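Local atomic coordinates of putative NADH dehydrogenase/NAD(P)H nitroreductase (Bacteroides thetaiotaomicron VPI-5482, PDB entry 3KWK), a protein that binds flavin mononucleotide and probably works as an NAD(P)H-dependent oxidoreductase of the nitroreductase type. Residues A[17-22]-A[104-109]; A[33-38]-A[150-155]; A[121-124]-A[129-132]. All coordinates share one frame; numbering follows the deposited sequence. Where two conformers were deposited one is given.

Contact 1. Residues A[17-22]-A[104-109]; sequences FERKSV and AAQNIL. With FMN (flavin mononucleotide), chain B.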
loop_
_atom_site.group_PDB
_atom_site.type_symbol
_atom_site.label_atom_id
_atom_site.label_comp_id
_atom_site.label_asym_id
_atom_site.label_seq_id
_atom_site.Cartn_x
_atom_site.Cartn_y
_atom_site.Cartn_z
ATOM N N PHE A 17 -3.324 -6.556 10.947
ATOM C CA PHE A 17 -2.360 -7.226 11.835
ATOM C C PHE A 17 -2.180 -8.720 11.523
ATOM O O PHE A 17 -1.097 -9.266 11.750
ATOM C CB PHE A 17 -2.756 -7.053 13.303
ATOM C CG PHE A 17 -2.848 -5.608 13.770
ATOM C CD1 PHE A 17 -2.080 -4.599 13.228
ATOM C CD2 PHE A 17 -3.742 -5.274 14.771
ATOM C CE1 PHE A 17 -2.217 -3.266 13.702
ATOM C CE2 PHE A 17 -3.861 -3.977 15.241
ATOM C CZ PHE A 17 -3.094 -2.966 14.669
ATOM N N GLU A 18 -3.202 -9.338 10.942
ATOM C CA GLU A 18 -3.228 -10.774 10.689
ATOM C C GLU A 18 -2.578 -11.147 9.362
ATOM O O GLU A 18 -2.080 -12.267 9.180
ATOM C CB GLU A 18 -4.669 -11.268 10.681
ATOM C CG GLU A 18 -4.859 -12.743 10.390
ATOM C CD GLU A 18 -4.120 -13.673 11.351
ATOM O OE1 GLU A 18 -3.967 -13.327 12.552
ATOM O OE2 GLU A 18 -3.720 -14.765 10.875
ATOM N N ARG A 19 -2.568 -10.211 8.422
ATOM C CA ARG A 19 -2.055 -10.500 7.105
ATOM C C ARG A 19 -0.602 -11.010 7.177
ATOM O O ARG A 19 0.228 -10.490 7.939
ATOM C CB ARG A 19 -2.109 -9.246 6.213
ATOM C CG ARG A 19 -1.604 -9.395 4.804
ATOM C CD ARG A 19 -0.863 -8.174 4.228
ATOM N NE ARG A 19 0.271 -7.824 5.097
ATOM C CZ ARG A 19 1.436 -8.481 5.137
ATOM N NH1 ARG A 19 1.723 -9.442 4.254
ATOM N NH2 ARG A 19 2.339 -8.130 6.044
ATOM N N LYS A 20 -0.320 -12.029 6.387
ATOM C CA LYS A 20 1.058 -12.498 6.204
ATOM C C LYS A 20 1.257 -13.039 4.819
ATOM O O LYS A 20 0.268 -13.314 4.118
ATOM C CB LYS A 20 1.464 -13.533 7.267
ATOM C CG LYS A 20 1.056 -14.997 7.030
ATOM C CD LYS A 20 -0.441 -15.188 7.019
ATOM C CE LYS A 20 -1.114 -15.151 8.388
ATOM N NZ LYS A 20 -2.634 -15.121 8.337
ATOM N N SER A 21 2.522 -13.175 4.425
ATOM C CA SER A 21 2.861 -13.723 3.116
ATOM C C SER A 21 2.641 -15.240 3.168
ATOM O O SER A 21 3.183 -15.940 4.054
ATOM C CB SER A 21 4.293 -13.418 2.748
ATOM O OG SER A 21 4.468 -12.020 2.408
ATOM N N VAL A 22 1.826 -15.772 2.258
ATOM C CA VAL A 22 1.603 -17.225 2.192
ATOM C C VAL A 22 2.133 -17.700 0.817
ATOM O O VAL A 22 1.745 -17.142 -0.237
ATOM C CB VAL A 22 0.112 -17.536 2.305
ATOM C CG1 VAL A 22 -0.191 -18.999 2.035
ATOM C CG2 VAL A 22 -0.484 -17.058 3.697
ATOM N N ALA A 104 -2.419 -0.413 -4.143
ATOM C CA ALA A 104 -3.394 -1.343 -4.736
ATOM C C ALA A 104 -3.021 -2.771 -4.349
ATOM O O ALA A 104 -3.881 -3.577 -3.959
ATOM C CB ALA A 104 -3.474 -1.217 -6.275
ATOM N N ALA A 105 -1.734 -3.086 -4.458
ATOM C CA ALA A 105 -1.295 -4.420 -4.119
ATOM C C ALA A 105 -1.569 -4.728 -2.656
ATOM O O ALA A 105 -1.983 -5.841 -2.337
ATOM C CB ALA A 105 0.202 -4.584 -4.438
ATOM N N GLN A 106 -1.354 -3.754 -1.778
ATOM C CA GLN A 106 -1.559 -3.990 -0.350
ATOM C C GLN A 106 -3.053 -4.215 -0.095
ATOM O O GLN A 106 -3.444 -5.088 0.702
ATOM C CB GLN A 106 -1.076 -2.815 0.517
ATOM C CG GLN A 106 -1.351 -2.940 2.020
ATOM C CD GLN A 106 -0.712 -4.125 2.677
ATOM O OE1 GLN A 106 0.049 -4.878 2.031
ATOM N NE2 GLN A 106 -0.977 -4.301 3.980
ATOM N N ASN A 107 -3.938 -3.462 -0.759
ATOM C CA ASN A 107 -5.379 -3.760 -0.667
ATOM C C ASN A 107 -5.720 -5.185 -1.106
ATOM O O ASN A 107 -6.567 -5.833 -0.501
ATOM C CB ASN A 107 -6.181 -2.775 -1.487
ATOM C CG ASN A 107 -6.404 -1.465 -0.776
ATOM O OD1 ASN A 107 -6.019 -1.277 0.395
ATOM N ND2 ASN A 107 -7.068 -0.531 -1.487
ATOM N N ILE A 108 -5.087 -5.651 -2.169
ATOM C CA ILE A 108 -5.328 -7.018 -2.649
ATOM C C ILE A 108 -4.897 -8.017 -1.597
ATOM O O ILE A 108 -5.610 -9.018 -1.310
ATOM C CB ILE A 108 -4.602 -7.286 -3.995
ATOM C CG1 ILE A 108 -5.297 -6.437 -5.104
ATOM C CG2 ILE A 108 -4.564 -8.822 -4.333
ATOM C CD1 ILE A 108 -4.606 -6.360 -6.437
ATOM N N LEU A 109 -3.715 -7.797 -1.019
ATOM C CA LEU A 109 -3.238 -8.729 0.042
ATOM C C LEU A 109 -4.159 -8.742 1.260
ATOM O O LEU A 109 -4.485 -9.810 1.790
ATOM C CB LEU A 109 -1.832 -8.329 0.482
ATOM C CG LEU A 109 -0.703 -8.380 -0.565
ATOM C CD1 LEU A 109 0.665 -7.874 0.064
ATOM C CD2 LEU A 109 -0.551 -9.785 -1.177
HETATM N N1 FMN B . 8.180 -12.579 -1.284
HETATM C C2 FMN B . 8.564 -13.550 -2.163
HETATM O O2 FMN B . 8.376 -14.743 -1.865
HETATM N N3 FMN B . 9.169 -13.215 -3.364
HETATM C C4 FMN B . 9.419 -11.909 -3.729
HETATM O O4 FMN B . 9.965 -11.648 -4.846
HETATM C C4A FMN B . 9.027 -10.919 -2.825
HETATM N N5 FMN B . 9.264 -9.581 -3.108
HETATM C C5A FMN B . 8.715 -8.603 -2.324
HETATM C C6 FMN B . 8.835 -7.265 -2.728
HETATM C C7 FMN B . 8.234 -6.279 -1.959
HETATM C C7M FMN B . 8.321 -4.795 -2.354
HETATM C C8 FMN B . 7.531 -6.586 -0.810
HETATM C C8M FMN B . 6.897 -5.465 -0.023
HETATM C C9 FMN B . 7.432 -7.905 -0.406
HETATM C C9A FMN B . 8.021 -8.929 -1.164
HETATM N N10 FMN B . 7.962 -10.268 -0.767
HETATM C C10 FMN B . 8.398 -11.244 -1.617
HETATM C "C1'" FMN B . 7.259 -10.636 0.486
HETATM C "C2'" FMN B . 8.134 -10.350 1.703
HETATM O "O2'" FMN B . 9.209 -11.290 1.796
HETATM C "C3'" FMN B . 7.298 -10.303 3.000
HETATM O "O3'" FMN B . 6.374 -9.217 2.956
HETATM C "C4'" FMN B . 8.181 -10.128 4.268
HETATM O "O4'" FMN B . 8.977 -11.307 4.449
HETATM C "C5'" FMN B . 7.366 -9.835 5.530
HETATM O "O5'" FMN B . 6.514 -10.962 5.715
HETATM P P FMN B . 4.893 -10.792 5.777
HETATM O O1P FMN B . 4.413 -10.306 4.397
HETATM O O2P FMN B . 4.487 -12.250 6.083
HETATM O O3P FMN B . 4.517 -9.814 6.872
HETATM O O HOH W 1 -0.510 -5.701 6.922
#

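Contact 2. Residues A[33-38]-A[150-155]; sequences EKIDLM and IPFGYP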
loop_
_atom_site.group_PDB
_atom_site.type_symbol
_atom_site.label_atom_id
_atom_site.label_comp_id
_atom_site.label_asym_id
_atom_site.label_seq_id
_atom_site.Cartn_x
_atom_site.Cartn_y
_atom_site.Cartn_z
ATOM N N GLU A 33 -16.181 -15.019 -6.916
ATOM C CA GLU A 33 -16.638 -13.840 -6.158
ATOM C C GLU A 33 -15.458 -13.276 -5.326
ATOM O O GLU A 33 -15.271 -12.062 -5.209
ATOM C CB GLU A 33 -17.770 -14.281 -5.230
ATOM C CG GLU A 33 -18.417 -13.172 -4.420
ATOM C CD GLU A 33 -19.429 -13.699 -3.349
ATOM O OE1 GLU A 33 -19.414 -14.903 -2.954
ATOM O OE2 GLU A 33 -20.218 -12.866 -2.883
ATOM N N LYS A 34 -14.622 -14.156 -4.781
ATOM C CA LYS A 34 -13.452 -13.710 -4.001
ATOM C C LYS A 34 -12.441 -12.979 -4.895
ATOM O O LYS A 34 -11.860 -11.940 -4.523
ATOM C CB LYS A 34 -12.824 -14.868 -3.235
ATOM C CG LYS A 34 -13.736 -15.367 -2.105
ATOM C CD LYS A 34 -13.089 -16.430 -1.242
ATOM C CE LYS A 34 -14.016 -16.864 -0.138
ATOM N NZ LYS A 34 -13.299 -17.689 0.920
ATOM N N ILE A 35 -12.161 -13.549 -6.069
ATOM C CA ILE A 35 -11.249 -12.905 -6.997
ATOM C C ILE A 35 -11.763 -11.518 -7.398
ATOM O O ILE A 35 -10.996 -10.550 -7.430
ATOM C CB ILE A 35 -10.986 -13.784 -8.254
ATOM C CG1 ILE A 35 -10.350 -15.105 -7.821
ATOM C CG2 ILE A 35 -10.014 -13.084 -9.197
ATOM C CD1 ILE A 35 -10.219 -16.184 -8.910
ATOM N N ASP A 36 -13.063 -11.444 -7.687
ATOM C CA ASP A 36 -13.684 -10.161 -8.061
ATOM C C ASP A 36 -13.534 -9.101 -6.972
ATOM O O ASP A 36 -13.178 -7.962 -7.250
ATOM C CB ASP A 36 -15.154 -10.355 -8.425
ATOM C CG ASP A 36 -15.398 -11.274 -9.666
ATOM O OD1 ASP A 36 -14.480 -11.434 -10.489
ATOM O OD2 ASP A 36 -16.550 -11.843 -9.809
ATOM N N LEU A 37 -13.732 -9.518 -5.717
ATOM C CA LEU A 37 -13.590 -8.615 -4.580
ATOM C C LEU A 37 -12.144 -8.183 -4.344
ATOM O O LEU A 37 -11.884 -7.050 -3.948
ATOM C CB LEU A 37 -14.228 -9.238 -3.330
ATOM C CG LEU A 37 -15.757 -9.162 -3.284
ATOM C CD1 LEU A 37 -16.338 -10.169 -2.247
ATOM C CD2 LEU A 37 -16.222 -7.736 -2.969
HETATM N N MSE A 38 -11.195 -9.083 -4.568
HETATM C CA MSE A 38 -9.762 -8.698 -4.482
HETATM C C MSE A 38 -9.473 -7.582 -5.501
HETATM O O MSE A 38 -8.773 -6.631 -5.188
HETATM C CB MSE A 38 -8.865 -9.921 -4.725
HETATM C CG MSE A 38 -8.904 -10.863 -3.601
HETATM SE SE MSE A 38 -8.018 -12.600 -4.051
HETATM C CE MSE A 38 -6.389 -11.836 -4.155
ATOM N N ILE A 150 1.233 -11.535 -7.806
ATOM C CA ILE A 150 0.659 -12.024 -6.551
ATOM C C ILE A 150 -0.027 -13.385 -6.747
ATOM O O ILE A 150 -1.217 -13.442 -7.123
ATOM C CB ILE A 150 -0.371 -10.995 -5.983
ATOM C CG1 ILE A 150 0.228 -9.598 -5.850
ATOM C CG2 ILE A 150 -0.956 -11.455 -4.606
ATOM C CD1 ILE A 150 -0.770 -8.545 -5.379
ATOM N N PRO A 151 0.717 -14.472 -6.539
ATOM C CA PRO A 151 0.039 -15.775 -6.435
ATOM C C PRO A 151 -0.897 -15.783 -5.216
ATOM O O PRO A 151 -0.647 -15.084 -4.216
ATOM C CB PRO A 151 1.177 -16.763 -6.231
ATOM C CG PRO A 151 2.445 -15.965 -6.409
ATOM C CD PRO A 151 2.111 -14.551 -6.102
ATOM N N PHE A 152 -1.974 -16.540 -5.308
ATOM C CA PHE A 152 -2.841 -16.693 -4.172
ATOM C C PHE A 152 -3.578 -18.012 -4.231
ATOM O O PHE A 152 -3.600 -18.684 -5.278
ATOM C CB PHE A 152 -3.823 -15.516 -4.088
ATOM C CG PHE A 152 -4.780 -15.429 -5.270
ATOM C CD1 PHE A 152 -4.413 -14.783 -6.443
ATOM C CD2 PHE A 152 -6.067 -15.938 -5.166
ATOM C CE1 PHE A 152 -5.296 -14.714 -7.487
ATOM C CE2 PHE A 152 -6.951 -15.860 -6.205
ATOM C CZ PHE A 152 -6.560 -15.242 -7.378
ATOM N N GLY A 153 -4.143 -18.376 -3.081
ATOM C CA GLY A 153 -4.871 -19.619 -2.927
ATOM C C GLY A 153 -5.310 -19.806 -1.489
ATOM O O GLY A 153 -5.014 -18.959 -0.613
ATOM N N TYR A 154 -5.911 -20.958 -1.196
ATOM C CA TYR A 154 -6.161 -21.306 0.188
ATOM C C TYR A 154 -4.812 -21.739 0.794
ATOM O O TYR A 154 -4.136 -22.604 0.220
ATOM C CB TYR A 154 -7.201 -22.412 0.297
ATOM C CG TYR A 154 -8.583 -21.833 0.084
ATOM C CD1 TYR A 154 -9.173 -21.130 1.093
ATOM C CD2 TYR A 154 -9.236 -21.880 -1.156
ATOM C CE1 TYR A 154 -10.451 -20.550 0.923
ATOM C CE2 TYR A 154 -10.481 -21.299 -1.337
ATOM C CZ TYR A 154 -11.083 -20.651 -0.299
ATOM O OH TYR A 154 -12.314 -20.044 -0.419
ATOM N N PRO A 155 -4.428 -21.204 1.962
ATOM C CA PRO A 155 -3.114 -21.610 2.530
ATOM C C PRO A 155 -3.032 -23.138 2.743
ATOM O O PRO A 155 -4.020 -23.769 3.145
ATOM C CB PRO A 155 -3.091 -20.919 3.884
ATOM C CG PRO A 155 -3.949 -19.677 3.670
ATOM C CD PRO A 155 -5.077 -20.142 2.733
#

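Contact 3. Residues A[121-124]-A[129-132]; sequences WTAA and DRME. With FMN (flavin mononucleotide), chain B.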
loop_
_atom_site.group_PDB
_atom_site.type_symbol
_atom_site.label_atom_id
_atom_site.label_comp_id
_atom_site.label_asym_id
_atom_site.label_seq_id
_atom_site.Cartn_x
_atom_site.Cartn_y
_atom_site.Cartn_z
ATOM N N TRP A 121 3.196 -10.956 -2.216
ATOM C CA TRP A 121 3.769 -10.016 -3.179
ATOM C C TRP A 121 5.100 -10.555 -3.634
ATOM O O TRP A 121 6.005 -10.725 -2.820
ATOM C CB TRP A 121 3.933 -8.683 -2.448
ATOM C CG TRP A 121 4.579 -7.521 -3.188
ATOM C CD1 TRP A 121 5.605 -7.543 -4.076
ATOM C CD2 TRP A 121 4.251 -6.159 -2.970
ATOM N NE1 TRP A 121 5.896 -6.243 -4.481
ATOM C CE2 TRP A 121 5.067 -5.382 -3.828
ATOM C CE3 TRP A 121 3.305 -5.528 -2.157
ATOM C CZ2 TRP A 121 5.040 -3.997 -3.831
ATOM C CZ3 TRP A 121 3.260 -4.146 -2.163
ATOM C CH2 TRP A 121 4.102 -3.405 -3.027
ATOM N N THR A 122 5.238 -10.854 -4.913
ATOM C CA THR A 122 6.538 -11.186 -5.494
ATOM C C THR A 122 6.946 -10.083 -6.474
ATOM O O THR A 122 6.176 -9.726 -7.362
ATOM C CB THR A 122 6.588 -12.608 -6.099
ATOM O OG1 THR A 122 5.979 -12.642 -7.399
ATOM C CG2 THR A 122 5.883 -13.675 -5.168
ATOM N N ALA A 123 8.151 -9.543 -6.278
ATOM C CA ALA A 123 8.559 -8.377 -7.066
ATOM C C ALA A 123 8.751 -8.727 -8.509
ATOM O O ALA A 123 9.387 -9.724 -8.830
ATOM C CB ALA A 123 9.902 -7.802 -6.521
ATOM N N ALA A 124 8.239 -7.864 -9.393
ATOM C CA ALA A 124 8.678 -7.806 -10.786
ATOM C C ALA A 124 9.583 -6.551 -10.829
ATOM O O ALA A 124 10.800 -6.656 -10.603
ATOM C CB ALA A 124 7.451 -7.770 -11.783
ATOM N N ASP A 129 14.722 -7.598 -15.689
ATOM C CA ASP A 129 14.581 -8.914 -16.286
ATOM C C ASP A 129 13.233 -9.577 -15.925
ATOM O O ASP A 129 12.559 -10.187 -16.758
ATOM C CB ASP A 129 15.753 -9.833 -15.956
ATOM C CG ASP A 129 15.947 -10.107 -14.476
ATOM O OD1 ASP A 129 15.483 -9.342 -13.578
ATOM O OD2 ASP A 129 16.613 -11.126 -14.219
ATOM N N ARG A 130 12.817 -9.420 -14.682
ATOM C CA ARG A 130 11.539 -9.968 -14.212
ATOM C C ARG A 130 10.393 -9.293 -14.921
ATOM O O ARG A 130 9.419 -9.910 -15.297
ATOM C CB ARG A 130 11.395 -9.766 -12.701
ATOM C CG ARG A 130 12.454 -10.480 -11.882
ATOM C CD ARG A 130 12.106 -10.451 -10.412
ATOM N NE ARG A 130 13.287 -10.666 -9.563
ATOM C CZ ARG A 130 13.252 -10.633 -8.227
ATOM N NH1 ARG A 130 12.097 -10.427 -7.595
ATOM N NH2 ARG A 130 14.371 -10.789 -7.521
HETATM N N MSE A 131 10.509 -7.995 -15.103
HETATM C CA MSE A 131 9.441 -7.232 -15.755
HETATM C C MSE A 131 9.304 -7.736 -17.183
HETATM O O MSE A 131 8.196 -7.870 -17.707
HETATM C CB MSE A 131 9.762 -5.763 -15.738
HETATM C CG MSE A 131 9.910 -5.226 -14.302
HETATM SE SE MSE A 131 10.558 -3.402 -14.221
HETATM C CE MSE A 131 8.940 -2.590 -14.699
ATOM N N GLU A 132 10.435 -8.034 -17.823
ATOM C CA GLU A 132 10.402 -8.574 -19.199
ATOM C C GLU A 132 9.766 -9.965 -19.275
ATOM O O GLU A 132 9.032 -10.237 -20.205
ATOM C CB GLU A 132 11.810 -8.585 -19.794
ATOM C CG GLU A 132 11.913 -9.206 -21.199
ATOM C CD GLU A 132 11.007 -8.564 -22.273
ATOM O OE1 GLU A 132 10.711 -7.330 -22.225
ATOM O OE2 GLU A 132 10.624 -9.321 -23.204
HETATM N N1 FMN B . 8.180 -12.579 -1.284
HETATM C C2 FMN B . 8.564 -13.550 -2.163
HETATM O O2 FMN B . 8.376 -14.743 -1.865
HETATM N N3 FMN B . 9.169 -13.215 -3.364
HETATM C C4 FMN B . 9.419 -11.909 -3.729
HETATM O O4 FMN B . 9.965 -11.648 -4.846
HETATM C C4A FMN B . 9.027 -10.919 -2.825
HETATM N N5 FMN B . 9.264 -9.581 -3.108
HETATM C C5A FMN B . 8.715 -8.603 -2.324
HETATM C C6 FMN B . 8.835 -7.265 -2.728
HETATM C C7 FMN B . 8.234 -6.279 -1.959
HETATM C C7M FMN B . 8.321 -4.795 -2.354
HETATM C C8 FMN B . 7.531 -6.586 -0.810
HETATM C C8M FMN B . 6.897 -5.465 -0.023
HETATM C C9 FMN B . 7.432 -7.905 -0.406
HETATM C C9A FMN B . 8.021 -8.929 -1.164
HETATM N N10 FMN B . 7.962 -10.268 -0.767
HETATM C C10 FMN B . 8.398 -11.244 -1.617
HETATM C "C1'" FMN B . 7.259 -10.636 0.486
HETATM C "C2'" FMN B . 8.134 -10.350 1.703
HETATM O "O2'" FMN B . 9.209 -11.290 1.796
HETATM C "C3'" FMN B . 7.298 -10.303 3.000
HETATM O "O3'" FMN B . 6.374 -9.217 2.956
HETATM C "C4'" FMN B . 8.181 -10.128 4.268
HETATM O "O4'" FMN B . 8.977 -11.307 4.449
HETATM C "C5'" FMN B . 7.366 -9.835 5.530
HETATM O "O5'" FMN B . 6.514 -10.962 5.715
HETATM P P FMN B . 4.893 -10.792 5.777
HETATM O O1P FMN B . 4.413 -10.306 4.397
HETATM O O2P FMN B . 4.487 -12.250 6.083
HETATM O O3P FMN B . 4.517 -9.814 6.872
#

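Contact 1. Residues A[17-22]-A[104-109]
The phosphate-binding corner of the FMN site is built here, where Arg19, just past the end of helix 11-18, leans against Gln106 and Leu109 of helix 97-114. Its CD does the touching, 3.9 Å from Leu109 CB and equally near Gln106 NE2. With CG anti to the backbone N (chi1 180°) and the chain bent at chi2 and chi3, the guanidinium turns its edge to the phosphate. Arg19 NH1 reaches FMN O1P at 2.8 Å and Arg19 NH2 reaches FMN O3P at 2.9 Å, with N-H...O angles of 163° and 155°. NH2 also donates to Ser44 O of the second subunit. At another point on the guanidinium rim, in its plane, Arg19 NE donates to a water, which also accepts a weak bond from Gln106 NE2. Ser21 adds two more bonds, its N donating to FMN O2P at 2.7 Å and its OG to FMN O1P at 2.6 Å. A leucine in place of Arg19 would probably leave FMN O1P and O3P short of one donor each and the water without its NE partner. Gln106 NE2 bonds more strongly to Asn107 of the second subunit, while Leu109 continues onto Ala119 of strand 118-123 and Ile150 of strand 144-153.

Contact 2. Residues A[33-38]-A[150-155]
Met38, a selenomethionine on helix 32-43, lays the end of its side chain over one face of the Phe152 ring on strand 144-153, a Met-aromatic contact. From CB, which heads toward the strand, the chain runs through CG with chi1 at -71°, CG lying beside the backbone N. CB and CG themselves stay clear of the ring, and the first atom to meet it is SE, 4.0 Å from Phe152 CD2. SE stands 4.2 Å from the ring centroid and 21° off the normal, so it lies over the face. A bend at chi3 then folds the terminal methyl back across the same ring: Met38 CE is also 4.2 Å from the Phe152 centroid, 14° off the normal, and makes a CH-pi contact.

The rim of the ring is met by Ile35, one helical turn earlier. Its CG1 approaches near the ring plane and lies 3.8 Å from Phe152 CZ, the two side chains crossing at about a right angle. The aromatic group is thereby held on a face and at an edge by one helix.

Lys34 adds a polar link farther along. Its chain is extended beyond CG and crosses Tyr154 at roughly a right angle, and Lys34 NZ donates to Tyr154 OH at 2.9 Å near the plane of that ring. Both ends have further partners, Met115 O for the ammonium and Glu31 for the phenol oxygen.

This is plain helix-on-sheet packing. Met38 also touches Ile108 and Ala112 of helix 97-114 and Ile85 of strand 83-90, and Phe152 rests on Ile85 and on Ala119 of strand 118-123, so helix 32-43 is joined to both the sheet and helix 97-114.

Contact 3. Residues A[121-124]-A[129-132]
Arg130 has its CG beside the backbone N (chi1 -62°) and an extended chain from CG to NE, and this straight reach carries its guanidinium from helix 128-138 back to the carbonyl of Ala123, at the end of strand 118-123. Strand 118-123 runs through a short loop into helix 128-138 of the FMN-dependent nitroreductase fold, and the strand end lies beside the FMN isoalloxazine. Arg130 NH1 donates to Ala123 O at 3.1 Å with a nearly straight N-H...O angle of 166°. The oxygen lies in the guanidinium plane, at its edge, but the donor stands above the carbonyl plane, 38° out of it.

The backbones come close beside this bond, Ala124 CA lying 5.0 Å from Arg130 CA. Arg130 CB packs against Ala124 O, and the next helical residue, selenomethionine Met131, lays its CG 3.7 Å from Ala124 C. Both contacts fall on the backbone of Ala124; the alanine methyl is slightly farther, Ala124 CB to Met131 CG being 4.3 Å.

On the flavin side, Ala123 offers its other backbone group: Ala123 N donates to FMN O4 at 3.1 Å. Arg130 lines the pocket itself, its NH1 lying 3.7 Å from FMN O4, oblique to the guanidinium, and it also braces the C=O of Ala123, whose NH binds that oxygen. Arg130 also touches Tyr74, another FMN-site residue, and makes a cation-pi contact with Tyr127.

Trp121 gives the dimethylbenzene end of the flavin a neighbour over one face of its indole. Trp121 NE1 comes within 3.4 Å of FMN C7, with the methyl carbon C7M above the indole plane and offset toward its rim.

Overall arrangement
Contacts 1 and 3 are buried and touch the FMN at different places, phosphate and isoalloxazine, whereas contact 2 is only partly buried and joins no ligand. Their chemistry follows: charged and backbone donors grip anionic or carbonyl oxygens in contacts 1 and 3, while contact 2 relies on apolar and selenium-aromatic packing with one lysine-tyrosine bond at its margin. Helix 97-114 and the sheet tie them together. Ile108 and Leu109 of contact 1 pack on Met38 and Ile150 of contact 2, Ala105 of contact 1 meets Trp121 of contact 3, and neighbouring strands 144-153 and 118-123 serve contacts 2 and 3 on opposite sides of the chain's centre.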